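Side-chain contacts in TRAP dicarboxylate transporter-DctP subunit (Desulfovibrio desulfuricans subsp. desulfuricans, PDB 4NHB), which binds sn-glycerol 3-phosphate as a periplasmic solute-binding protein and probably hands it to the membrane components of a TRAP transporter for uptake: residues G51-L54 / K55-S58; V273-G276 / D277-A280; H301-N304 / A305-S309. All coordinates share one frame; numbering follows the deposited sequence.

Interaction 1 of 3, residues G51-L54 / K55-S58; sequences GKYL and KELS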
loop_
_atom_site.group_PDB
_atom_site.type_symbol
_atom_site.label_atom_id
_atom_site.label_comp_id
_atom_site.label_asym_id
_atom_site.label_seq_id
_atom_site.Cartn_x
_atom_site.Cartn_y
_atom_site.Cartn_z
ATOM N N GLY A 51 -8.899 5.430 14.696
ATOM C CA GLY A 51 -8.911 5.379 16.143
ATOM C C GLY A 51 -9.803 6.477 16.691
ATOM O O GLY A 51 -10.655 6.234 17.569
ATOM N N LYS A 52 -9.608 7.680 16.158
ATOM C CA LYS A 52 -10.406 8.838 16.546
ATOM C C LYS A 52 -11.899 8.625 16.306
ATOM O O LYS A 52 -12.727 8.890 17.176
ATOM C CB LYS A 52 -9.940 10.081 15.788
ATOM C CG LYS A 52 -10.637 11.391 16.219
ATOM C CD LYS A 52 -10.214 12.529 15.328
ATOM C CE LYS A 52 -10.952 12.491 13.971
ATOM N NZ LYS A 52 -10.500 13.565 13.015
ATOM N N TYR A 53 -12.236 8.161 15.114
ATOM C CA TYR A 53 -13.616 7.898 14.750
ATOM C C TYR A 53 -14.248 6.784 15.610
ATOM O O TYR A 53 -15.405 6.880 16.033
ATOM C CB TYR A 53 -13.676 7.526 13.277
ATOM C CG TYR A 53 -13.460 8.665 12.300
ATOM C CD1 TYR A 53 -13.966 9.929 12.543
ATOM C CD2 TYR A 53 -12.785 8.458 11.091
ATOM C CE1 TYR A 53 -13.783 10.962 11.642
ATOM C CE2 TYR A 53 -12.604 9.476 10.185
ATOM C CZ TYR A 53 -13.109 10.737 10.450
ATOM O OH TYR A 53 -12.922 11.771 9.547
ATOM N N LEU A 54 -13.499 5.729 15.888
ATOM C CA LEU A 54 -14.063 4.590 16.615
ATOM C C LEU A 54 -14.371 4.915 18.069
ATOM O O LEU A 54 -15.331 4.385 18.660
ATOM C CB LEU A 54 -13.102 3.410 16.583
ATOM C CG LEU A 54 -13.619 2.214 17.379
ATOM C CD1 LEU A 54 -14.999 1.816 16.833
ATOM C CD2 LEU A 54 -12.596 1.054 17.353
ATOM N N LYS A 55 -13.528 5.752 18.657
ATOM C CA LYS A 55 -13.746 6.223 20.006
ATOM C C LYS A 55 -15.007 7.057 20.041
ATOM O O LYS A 55 -15.850 6.881 20.913
ATOM C CB LYS A 55 -12.589 7.098 20.438
ATOM C CG LYS A 55 -12.397 7.154 21.916
ATOM C CD LYS A 55 -11.656 8.406 22.351
ATOM C CE LYS A 55 -10.776 8.121 23.561
ATOM N NZ LYS A 55 -11.449 7.257 24.589
ATOM N N GLU A 56 -15.091 7.981 19.083
ATOM C CA GLU A 56 -16.269 8.815 18.828
ATOM C C GLU A 56 -17.528 7.939 18.794
ATOM O O GLU A 56 -18.361 8.025 19.684
ATOM C CB GLU A 56 -16.098 9.549 17.477
ATOM C CG GLU A 56 -16.354 11.073 17.443
ATOM C CD GLU A 56 -16.037 11.699 16.052
ATOM O OE1 GLU A 56 -16.761 11.442 15.064
ATOM O OE2 GLU A 56 -15.051 12.442 15.936
ATOM N N LEU A 57 -17.637 7.076 17.784
ATOM C CA LEU A 57 -18.852 6.296 17.541
ATOM C C LEU A 57 -19.249 5.332 18.659
ATOM O O LEU A 57 -20.439 5.031 18.823
ATOM C CB LEU A 57 -18.722 5.495 16.249
ATOM C CG LEU A 57 -18.327 6.292 15.004
ATOM C CD1 LEU A 57 -18.308 5.367 13.826
ATOM C CD2 LEU A 57 -19.304 7.441 14.780
ATOM N N SER A 58 -18.255 4.831 19.389
ATOM C CA SER A 58 -18.459 3.828 20.433
ATOM C C SER A 58 -18.536 4.499 21.765
ATOM O O SER A 58 -18.627 3.835 22.795
ATOM C CB SER A 58 -17.255 2.929 20.543
ATOM O OG SER A 58 -16.239 3.668 21.215
#
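Glu56 runs alongside Tyr53, the two side chains pointing the same way from positions three residues apart on one helix. At its base, CB of Glu56 sits over the previous turn, 3.1 Å from Tyr53 O and 3.4 Å from Lys52 O. Beyond CG the chain is extended (chi2 175°), which carries the carboxylate out to the ring: Glu56 OE1 lies 4.1 Å from Tyr53 CD1, at the ring edge and near its plane, while the carboxylate itself is turned 78° from the ring. The other oxygen looks toward Lys52 without touching it, OE2 and NZ being 5.5 Å apart. All of this rides on the last turns of helix 42-57, the crossover helix of a beta-alpha-beta unit whose strands are 30-34 and 63-67. Helix 252-286 packs against it, and there Asp268 takes the Tyr53 hydroxyl in a hydrogen bond while Arg264 makes a cation-pi contact with the ring. Further along the same chain, Leu54 O is gripped twice by Ser58, through OG at 2.8 Å and through N at 3.0 Å. The OG bond depends on a chi1 of 76°, which sets the hydroxyl between the backbone N and the carbonyl carbon, turned back toward the helix.

Interaction 2 of 3, residues V273-G276 / D277-A280; sequences VADG and DEKA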
loop_
_atom_site.group_PDB
_atom_site.type_symbol
_atom_site.label_atom_id
_atom_site.label_comp_id
_atom_site.label_asym_id
_atom_site.label_seq_id
_atom_site.Cartn_x
_atom_site.Cartn_y
_atom_site.Cartn_z
ATOM N N VAL A 273 -4.481 12.287 -0.699
ATOM C CA VAL A 273 -3.267 11.874 -1.369
ATOM C C VAL A 273 -2.973 12.754 -2.578
ATOM O O VAL A 273 -1.872 13.196 -2.749
ATOM C CB VAL A 273 -3.341 10.396 -1.789
ATOM C CG1 VAL A 273 -2.196 10.055 -2.741
ATOM C CG2 VAL A 273 -3.287 9.529 -0.578
ATOM N N ALA A 274 -3.972 13.032 -3.410
ATOM C CA ALA A 274 -3.751 13.900 -4.570
ATOM C C ALA A 274 -3.106 15.249 -4.210
ATOM O O ALA A 274 -2.127 15.647 -4.833
ATOM C CB ALA A 274 -5.043 14.149 -5.290
ATOM N N ASP A 275 -3.676 15.943 -3.231
ATOM C CA ASP A 275 -3.171 17.256 -2.803
ATOM C C ASP A 275 -1.762 17.121 -2.292
ATOM O O ASP A 275 -0.919 17.978 -2.516
ATOM C CB ASP A 275 -4.015 17.835 -1.683
ATOM C CG ASP A 275 -5.374 18.328 -2.168
ATOM O OD1 ASP A 275 -5.503 18.647 -3.374
ATOM O OD2 ASP A 275 -6.308 18.378 -1.339
ATOM N N GLY A 276 -1.520 16.044 -1.556
ATOM C CA GLY A 276 -0.208 15.826 -0.968
ATOM C C GLY A 276 0.871 15.550 -1.998
ATOM O O GLY A 276 2.015 15.967 -1.850
ATOM N N ASP A 277 0.512 14.840 -3.050
ATOM C CA ASP A 277 1.483 14.551 -4.108
ATOM C C ASP A 277 1.875 15.828 -4.848
ATOM O O ASP A 277 2.999 15.943 -5.300
ATOM C CB ASP A 277 0.922 13.519 -5.086
ATOM C CG ASP A 277 1.146 12.099 -4.632
ATOM O OD1 ASP A 277 1.518 11.858 -3.463
ATOM O OD2 ASP A 277 0.946 11.187 -5.434
ATOM N N GLU A 278 0.955 16.794 -4.958
ATOM C CA GLU A 278 1.261 18.088 -5.584
ATOM C C GLU A 278 2.306 18.814 -4.758
ATOM O O GLU A 278 3.299 19.313 -5.288
ATOM C CB GLU A 278 0.019 18.989 -5.703
ATOM C CG GLU A 278 -1.139 18.414 -6.574
ATOM C CD GLU A 278 -2.443 19.252 -6.486
ATOM O OE1 GLU A 278 -2.499 20.206 -5.689
ATOM O OE2 GLU A 278 -3.403 18.974 -7.236
ATOM N N LYS A 279 2.087 18.840 -3.448
ATOM C CA LYS A 279 2.985 19.540 -2.549
ATOM C C LYS A 279 4.324 18.832 -2.518
ATOM O O LYS A 279 5.362 19.504 -2.457
ATOM C CB LYS A 279 2.409 19.638 -1.133
ATOM C CG LYS A 279 1.043 20.298 -1.016
ATOM C CD LYS A 279 0.716 20.663 0.417
ATOM C CE LYS A 279 -0.599 21.433 0.522
ATOM N NZ LYS A 279 -0.665 22.638 -0.379
ATOM N N ALA A 280 4.299 17.492 -2.559
ATOM C CA ALA A 280 5.522 16.665 -2.612
ATOM C C ALA A 280 6.339 16.942 -3.849
ATOM O O ALA A 280 7.563 16.980 -3.816
ATOM C CB ALA A 280 5.188 15.181 -2.567
HETATM O O HOH W 1 -1.776 20.778 -3.284
#
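Asp277 folds back over the turn that carries Val273, and the pair shows how residues four apart on a helix can set an acid beside an aliphatic branch. The side chains lie side by side and point the same way, with Asp277 OD1 4.2 Å from Val273 CG1. The carboxylate hangs near the backbone too: CG of Asp277 is anti to its own carbonyl carbon (chi1 -85°), and OD1 comes within 3.7 Å of Val273 O, an oxygen already bonded by Asp277 N at 2.9 Å. Gly276 takes part through its backbone alone. Its carbonyl accepts the amide of Ala280 at 2.8 Å, and the Ala280 methyl carbon CB rests 3.3 Å from the same oxygen. On this side of the helix Asp277 and Ala280 reach Leu213 of helix 213-218, and Ala280 also meets Val217. The turn belongs to helix 252-286, the long helix of TRAP solute-binding proteins, and the side chain of Asp277 is about 9 Å from that of the ligand-binding Arg151. Asp275, on another side, stands next to Glu278 with the carboxylate planes 59° apart. Asp275 O, which accepts the amide of Lys279, also accepts from a water that gives its other hydrogen to Glu278 OE1 at 2.6 Å. With Asp275 OD1 and Glu278 OE1 only 4.1 Å apart, the two like charges should repel; the donating water probably eases the cost for Glu278, and the pair may hold a proton somewhat more readily than isolated acids would.

Interaction 3 of 3, residues H301-N304 / A305-S309; sequences HLVN and AGKRS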
loop_
_atom_site.group_PDB
_atom_site.type_symbol
_atom_site.label_atom_id
_atom_site.label_comp_id
_atom_site.label_asym_id
_atom_site.label_seq_id
_atom_site.Cartn_x
_atom_site.Cartn_y
_atom_site.Cartn_z
ATOM N N HIS A 301 8.413 0.913 -22.528
ATOM C CA HIS A 301 9.122 -0.205 -21.936
ATOM C C HIS A 301 8.482 -0.614 -20.599
ATOM O O HIS A 301 8.385 -1.798 -20.278
ATOM C CB HIS A 301 10.578 0.220 -21.736
ATOM C CG HIS A 301 11.399 -0.779 -20.991
ATOM N ND1 HIS A 301 11.700 -2.018 -21.506
ATOM C CD2 HIS A 301 11.968 -0.730 -19.763
ATOM C CE1 HIS A 301 12.425 -2.692 -20.631
ATOM N NE2 HIS A 301 12.599 -1.934 -19.562
ATOM N N LEU A 302 8.043 0.386 -19.835
ATOM C CA LEU A 302 7.377 0.155 -18.548
ATOM C C LEU A 302 5.942 -0.370 -18.750
ATOM O O LEU A 302 5.512 -1.313 -18.091
ATOM C CB LEU A 302 7.347 1.448 -17.737
ATOM C CG LEU A 302 8.717 1.919 -17.214
ATOM C CD1 LEU A 302 8.693 3.397 -16.878
ATOM C CD2 LEU A 302 9.134 1.114 -16.012
ATOM N N VAL A 303 5.200 0.233 -19.663
ATOM C CA VAL A 303 3.854 -0.265 -19.915
ATOM C C VAL A 303 3.917 -1.745 -20.286
ATOM O O VAL A 303 3.230 -2.571 -19.663
ATOM C CB VAL A 303 3.132 0.525 -21.008
ATOM C CG1 VAL A 303 1.693 0.070 -21.107
ATOM C CG2 VAL A 303 3.165 1.991 -20.710
ATOM N N ASN A 304 4.742 -2.093 -21.285
ATOM C CA ASN A 304 4.838 -3.492 -21.721
ATOM C C ASN A 304 5.252 -4.398 -20.587
ATOM O O ASN A 304 4.676 -5.464 -20.377
ATOM C CB ASN A 304 5.822 -3.635 -22.878
ATOM C CG ASN A 304 5.455 -2.765 -24.035
ATOM O OD1 ASN A 304 4.306 -2.320 -24.147
ATOM N ND2 ASN A 304 6.415 -2.502 -24.906
ATOM N N ALA A 305 6.264 -3.955 -19.838
ATOM C CA ALA A 305 6.694 -4.680 -18.662
ATOM C C ALA A 305 5.501 -4.937 -17.748
ATOM O O ALA A 305 5.296 -6.053 -17.287
ATOM C CB ALA A 305 7.784 -3.898 -17.933
ATOM N N GLY A 306 4.723 -3.887 -17.507
ATOM C CA GLY A 306 3.533 -3.966 -16.681
ATOM C C GLY A 306 2.501 -4.952 -17.175
ATOM O O GLY A 306 1.979 -5.735 -16.386
ATOM N N LYS A 307 2.182 -4.885 -18.464
ATOM C CA LYS A 307 1.272 -5.848 -19.083
ATOM C C LYS A 307 1.809 -7.298 -18.997
ATOM O O LYS A 307 1.075 -8.196 -18.596
ATOM C CB LYS A 307 0.980 -5.476 -20.538
ATOM C CG LYS A 307 0.199 -4.163 -20.780
ATOM C CD LYS A 307 -0.788 -3.851 -19.663
ATOM C CE LYS A 307 -2.032 -3.077 -20.134
ATOM N NZ LYS A 307 -1.750 -1.996 -21.104
ATOM N N ARG A 308 3.091 -7.517 -19.311
ATOM C CA ARG A 308 3.676 -8.864 -19.179
ATOM C C ARG A 308 3.539 -9.402 -17.759
ATOM O O ARG A 308 3.286 -10.593 -17.533
ATOM C CB ARG A 308 5.168 -8.878 -19.552
ATOM C CG ARG A 308 5.487 -8.749 -21.026
ATOM C CD ARG A 308 6.953 -9.064 -21.321
ATOM N NE ARG A 308 7.881 -8.071 -20.782
ATOM C CZ ARG A 308 8.219 -6.928 -21.377
ATOM N NH1 ARG A 308 7.710 -6.604 -22.555
ATOM N NH2 ARG A 308 9.079 -6.101 -20.790
ATOM N N SER A 309 3.732 -8.516 -16.787
ATOM C CA SER A 309 3.746 -8.944 -15.397
ATOM C C SER A 309 2.396 -9.521 -14.959
ATOM O O SER A 309 2.329 -10.205 -13.952
ATOM C CB SER A 309 4.187 -7.796 -14.455
ATOM O OG SER A 309 3.357 -6.641 -14.540
#
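Arg308 curls back over Asn304, so that a long cationic side chain comes to lie on the helix that bears it. The bend at chi3 (-68°) turns one face of the guanidinium to the backbone of the preceding turn. Asn304 C and the CA of Ala305 lie over that face, the CA 3.4 Å above its plane and offset toward the rim. At its tip NH1 approaches Asn304 CB at 3.5 Å. Lower down, CG of Arg308 passes 3.4 Å from Asn304 O, which also accepts the amide of Arg308 at 2.8 Å in a nearly straight bond (175°). Lys307 is contorted differently. Its chi2 of -32° lies off the staggered values, and further turns at chi3 and chi4 lay the chain beside Val303, leaving NZ 4.0 Å from Val303 CG1. Ala305, with nothing to bend, sets its CB 3.2 Å from His301 O. Two polar ends have partners beyond the helix: NE of Arg308 forms a salt bridge with Glu184, and NE2 of His301 bonds to Cys185 O. Helix 296-308 is thereby tied to the end of helix 176-184 and to the loop leading on to strand 188-191, with Ser309 against Asn180 and Phe181 and Leu302 reaching Ser231 just past strand 227-229.

In the fold
All three are single-helix contacts that are partly buried, each with one side packed on the fold and another at the surface. Interactions 1 and 2 converge on helix 252-286: the first leans on it from helix 42-57, the second is built into it further along, with nearest atoms about 13 Å apart. Interaction 3 follows on helix 296-308, beyond strand 290-292, and lies across the centre of the chain from interaction 1, their centres about 43 Å apart. The chemistry differs accordingly. An aromatic ring and a carbonyl that accepts two hydrogen bonds mark 51-58, acids and a water mark 273-280, and bent cationic chains mark 301-309.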